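Protein URE2 (Lodderomyces elongisporus NRRL YB-4239, PDB 4EXJ) is of unknown function but belongs to the glutathione S-transferase superfamily, probably as a Ure2-like protein linked to transcription regulation. Local coordinates at residues T148-S151 / W155-G158; R153-F156 / K160-I163. All blocks are in the same frame, centred on the assembly; numbering follows the deposited sequence.

Contact 1: T148-S151 / W155-G158; sequences TKLS and WFVG
L150 reaches F156 with its CG opposite the carbonyl carbon, chi1 -76°, while the F156 chi1 of -90° is well away from a staggered position. With L150 chi2 extended, the isobutyl fork is carried onto one face of the phenyl ring, and the two side chains meet aslant. The evidence for a CH-pi contact is direct. L150 CD2 stands 3.9 Å from the centroid of the F156 ring and 1° off its normal, nearly equidistant from all six ring carbons. The other methyl is displaced toward the far end of the ring, L150 CD1 being 3.7 Å from F156 CZ, while L150 CG lies 3.9 Å from the same CZ. Thus both methyls and the branch carbon bear on the ring. L150 CD2 also touches the backbone, 4.0 Å from W155 C. K149 adds a lighter, oblique contact, its CB 4.2 Å from F156 CE1; its chain then bends at chi2 and chi3 and leads the ammonium away. No hydrogen bond crosses between the segments, so the join is apolar. W198 of helix 193-203 meets both L150 and the F156 ring, the latter edge-to-face, and F168 stacks on F156. K149 also packs on P50 of the second subunit. The L150-F156 contact thus packs the loop following helix 129-149 against the C-terminal part of that helix, within the all-helical C-terminal domain of the glutathione S-transferase fold.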
# COMPACT_ATOMS: atom_id res chain seq x y z
N THR B 148 -10.94 -11.09 -12.15
CA THR B 148 -11.83 -10.10 -12.78
C THR B 148 -11.03 -9.09 -13.59
O THR B 148 -11.36 -8.81 -14.75
CB THR B 148 -12.71 -9.36 -11.72
OG1 THR B 148 -13.64 -10.28 -11.12
CG2 THR B 148 -13.51 -8.21 -12.38
N LYS B 149 -9.96 -8.54 -13.00
CA LYS B 149 -9.13 -7.56 -13.68
C LYS B 149 -8.51 -8.10 -14.95
O LYS B 149 -8.32 -7.36 -15.92
CB LYS B 149 -8.00 -7.03 -12.78
CG LYS B 149 -8.47 -6.25 -11.58
CD LYS B 149 -9.40 -5.11 -12.00
CE LYS B 149 -8.62 -3.94 -12.55
NZ LYS B 149 -9.49 -2.72 -12.68
N LEU B 150 -8.19 -9.39 -14.94
CA LEU B 150 -7.46 -10.00 -16.04
C LEU B 150 -8.41 -10.52 -17.12
O LEU B 150 -7.97 -10.97 -18.17
CB LEU B 150 -6.55 -11.12 -15.52
CG LEU B 150 -5.29 -10.57 -14.82
CD1 LEU B 150 -4.53 -11.70 -14.11
CD2 LEU B 150 -4.39 -9.81 -15.79
N SER B 151 -9.71 -10.44 -16.86
CA SER B 151 -10.70 -10.91 -17.83
C SER B 151 -10.54 -10.21 -19.17
O SER B 151 -10.62 -8.98 -19.25
CB SER B 151 -12.12 -10.70 -17.33
OG SER B 151 -13.04 -11.26 -18.25
N TRP B 155 -2.34 -8.67 -19.93
CA TRP B 155 -1.55 -8.00 -18.88
C TRP B 155 -2.42 -7.10 -18.02
O TRP B 155 -3.56 -6.78 -18.37
CB TRP B 155 -0.44 -7.18 -19.51
CG TRP B 155 0.42 -7.95 -20.46
CD1 TRP B 155 0.46 -7.82 -21.83
CD2 TRP B 155 1.36 -8.98 -20.13
NE1 TRP B 155 1.39 -8.69 -22.36
CE2 TRP B 155 1.94 -9.42 -21.34
CE3 TRP B 155 1.77 -9.57 -18.92
CZ2 TRP B 155 2.91 -10.43 -21.38
CZ3 TRP B 155 2.73 -10.57 -18.97
CH2 TRP B 155 3.30 -10.98 -20.19
N PHE B 156 -1.89 -6.68 -16.86
CA PHE B 156 -2.70 -5.90 -15.94
C PHE B 156 -3.06 -4.52 -16.47
O PHE B 156 -4.18 -4.07 -16.25
CB PHE B 156 -2.03 -5.77 -14.57
CG PHE B 156 -2.41 -6.88 -13.62
CD1 PHE B 156 -3.64 -6.88 -12.98
CD2 PHE B 156 -1.56 -7.96 -13.43
CE1 PHE B 156 -4.00 -7.92 -12.11
CE2 PHE B 156 -1.93 -9.01 -12.58
CZ PHE B 156 -3.14 -8.99 -11.93
N VAL B 157 -2.11 -3.89 -17.15
CA VAL B 157 -2.28 -2.51 -17.60
C VAL B 157 -1.84 -2.38 -19.05
O VAL B 157 -0.74 -2.78 -19.42
CB VAL B 157 -1.46 -1.51 -16.73
CG1 VAL B 157 -1.67 -0.08 -17.20
CG2 VAL B 157 -1.86 -1.64 -15.23
N GLY B 158 -2.70 -1.79 -19.87
CA GLY B 158 -2.30 -1.52 -21.25
C GLY B 158 -2.12 -2.81 -22.02
O GLY B 158 -2.83 -3.78 -21.77

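Contact 2: R153-F156 / K160-I163; sequences RDWF and KFTI
W155 and K160-F161 meet chiefly by packing of an indole face against a backbone. K160 C lies 3.3 Å and F161 N 3.4 Å above the indole plane, both offset toward its rim, and the closest approach is W155 CD1 to K160 CA at 3.3 Å. D154 CB covers part of the opposite face, so the indole is held between two pieces of its own loop.

Aromatic contacts with F161 continue over the same face. Its chi1 of 180° sets CG anti to the backbone N, and CB sits over the six-membered ring of W155, 4.0 Å from the centroid and almost on the normal, a CH-pi contact. The phenyl then turns its edge to that ring in an offset edge-to-face pair, planes at 86°, with W155 CZ3 3.6 Å from F161 CD2 and lying in the phenyl plane. F205 stacks on F161.

This loop leads into helix 163-179 of the C-terminal domain. T162 is the N-cap, its OG1 hydrogen-bonded to V164 N, while D165 accepts from T162 N through OD2 and from F156 N through OD1. F161, just before the N-cap, touches I166; together these match the N-capping box and hydrophobic staple known from this helix in glutathione S-transferases.

Polar bonds between the segments are absent. Within 153-156, R153 NE makes a weak bond to W155 O, 2.7 Å long but bent to 125°. The ammonium of K160 is bonded instead to the carbonyl O of H83.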
# COMPACT_ATOMS: atom_id res chain seq x y z
N ARG B 153 -7.89 -9.85 -21.01
CA ARG B 153 -6.60 -9.23 -21.30
C ARG B 153 -5.41 -10.13 -21.01
O ARG B 153 -5.53 -11.14 -20.32
CB ARG B 153 -6.44 -7.92 -20.53
CG ARG B 153 -6.96 -7.97 -19.13
CD ARG B 153 -7.04 -6.55 -18.61
NE ARG B 153 -5.91 -5.79 -19.12
CZ ARG B 153 -5.86 -4.47 -19.18
NH1 ARG B 153 -6.88 -3.74 -18.75
NH2 ARG B 153 -4.77 -3.88 -19.67
N ASP B 154 -4.26 -9.73 -21.53
CA ASP B 154 -3.03 -10.49 -21.33
C ASP B 154 -2.28 -9.97 -20.12
O ASP B 154 -1.64 -10.75 -19.39
CB ASP B 154 -2.13 -10.38 -22.54
CG ASP B 154 -2.55 -11.34 -23.65
OD1 ASP B 154 -3.49 -12.13 -23.42
OD2 ASP B 154 -1.91 -11.29 -24.71
N TRP B 155 -2.34 -8.67 -19.93
CA TRP B 155 -1.55 -8.00 -18.88
C TRP B 155 -2.42 -7.10 -18.02
O TRP B 155 -3.56 -6.78 -18.37
CB TRP B 155 -0.44 -7.18 -19.51
CG TRP B 155 0.42 -7.95 -20.46
CD1 TRP B 155 0.46 -7.82 -21.83
CD2 TRP B 155 1.36 -8.98 -20.13
NE1 TRP B 155 1.39 -8.69 -22.36
CE2 TRP B 155 1.94 -9.42 -21.34
CE3 TRP B 155 1.77 -9.57 -18.92
CZ2 TRP B 155 2.91 -10.43 -21.38
CZ3 TRP B 155 2.73 -10.57 -18.97
CH2 TRP B 155 3.30 -10.98 -20.19
N PHE B 156 -1.89 -6.68 -16.86
CA PHE B 156 -2.70 -5.90 -15.94
C PHE B 156 -3.06 -4.52 -16.47
O PHE B 156 -4.18 -4.07 -16.25
CB PHE B 156 -2.03 -5.77 -14.57
CG PHE B 156 -2.41 -6.88 -13.62
CD1 PHE B 156 -3.64 -6.88 -12.98
CD2 PHE B 156 -1.56 -7.96 -13.43
CE1 PHE B 156 -4.00 -7.92 -12.11
CE2 PHE B 156 -1.93 -9.01 -12.58
CZ PHE B 156 -3.14 -8.99 -11.93
N LYS B 160 0.93 -4.57 -22.62
CA LYS B 160 2.25 -5.15 -22.51
C LYS B 160 2.59 -5.39 -21.04
O LYS B 160 1.94 -4.84 -20.13
CB LYS B 160 3.29 -4.23 -23.12
CG LYS B 160 3.46 -2.93 -22.36
CD LYS B 160 4.41 -1.99 -23.07
CE LYS B 160 4.44 -0.63 -22.43
NZ LYS B 160 5.24 0.31 -23.26
N PHE B 161 3.61 -6.22 -20.85
CA PHE B 161 4.21 -6.46 -19.54
C PHE B 161 4.74 -5.15 -18.94
O PHE B 161 5.52 -4.43 -19.57
CB PHE B 161 5.37 -7.45 -19.74
CG PHE B 161 6.12 -7.84 -18.49
CD1 PHE B 161 7.17 -7.06 -18.02
CD2 PHE B 161 5.84 -9.04 -17.85
CE1 PHE B 161 7.89 -7.46 -16.90
CE2 PHE B 161 6.56 -9.44 -16.73
CZ PHE B 161 7.57 -8.66 -16.27
N THR B 162 4.30 -4.83 -17.71
CA THR B 162 4.76 -3.62 -17.03
C THR B 162 5.16 -3.85 -15.57
O THR B 162 5.15 -4.97 -15.05
CB THR B 162 3.65 -2.54 -16.98
OG1 THR B 162 2.57 -2.98 -16.14
CG2 THR B 162 3.14 -2.19 -18.38
N ILE B 163 5.55 -2.76 -14.92
CA ILE B 163 5.89 -2.82 -13.50
C ILE B 163 4.74 -3.38 -12.66
O ILE B 163 4.98 -3.93 -11.58
CB ILE B 163 6.38 -1.46 -12.92
CG1 ILE B 163 5.31 -0.36 -13.11
CG2 ILE B 163 7.78 -1.08 -13.50
CD1 ILE B 163 5.73 1.00 -12.58

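In the fold
Contacts 1 and 2 share W155 and F156, and their centres are about 7 Å apart. The side chains of the two neighbours divide the work: F156 turns to the end of helix 129-149 in contact 1, where W155 adds its backbone, whereas the W155 indole faces 160-163 in contact 2. G158 O also comes within 2.9 Å of R153 NH2. A second touch brings V157 O to 4.1 Å from T162 CG2. Together they cover most of the link between helices 129-149 and 163-179. Only contact 1 touches the second subunit; contact 2 reaches helix 15-23 through F161 and I163. No ligand or catalytic residue is assigned to either, so both are read as structural packing.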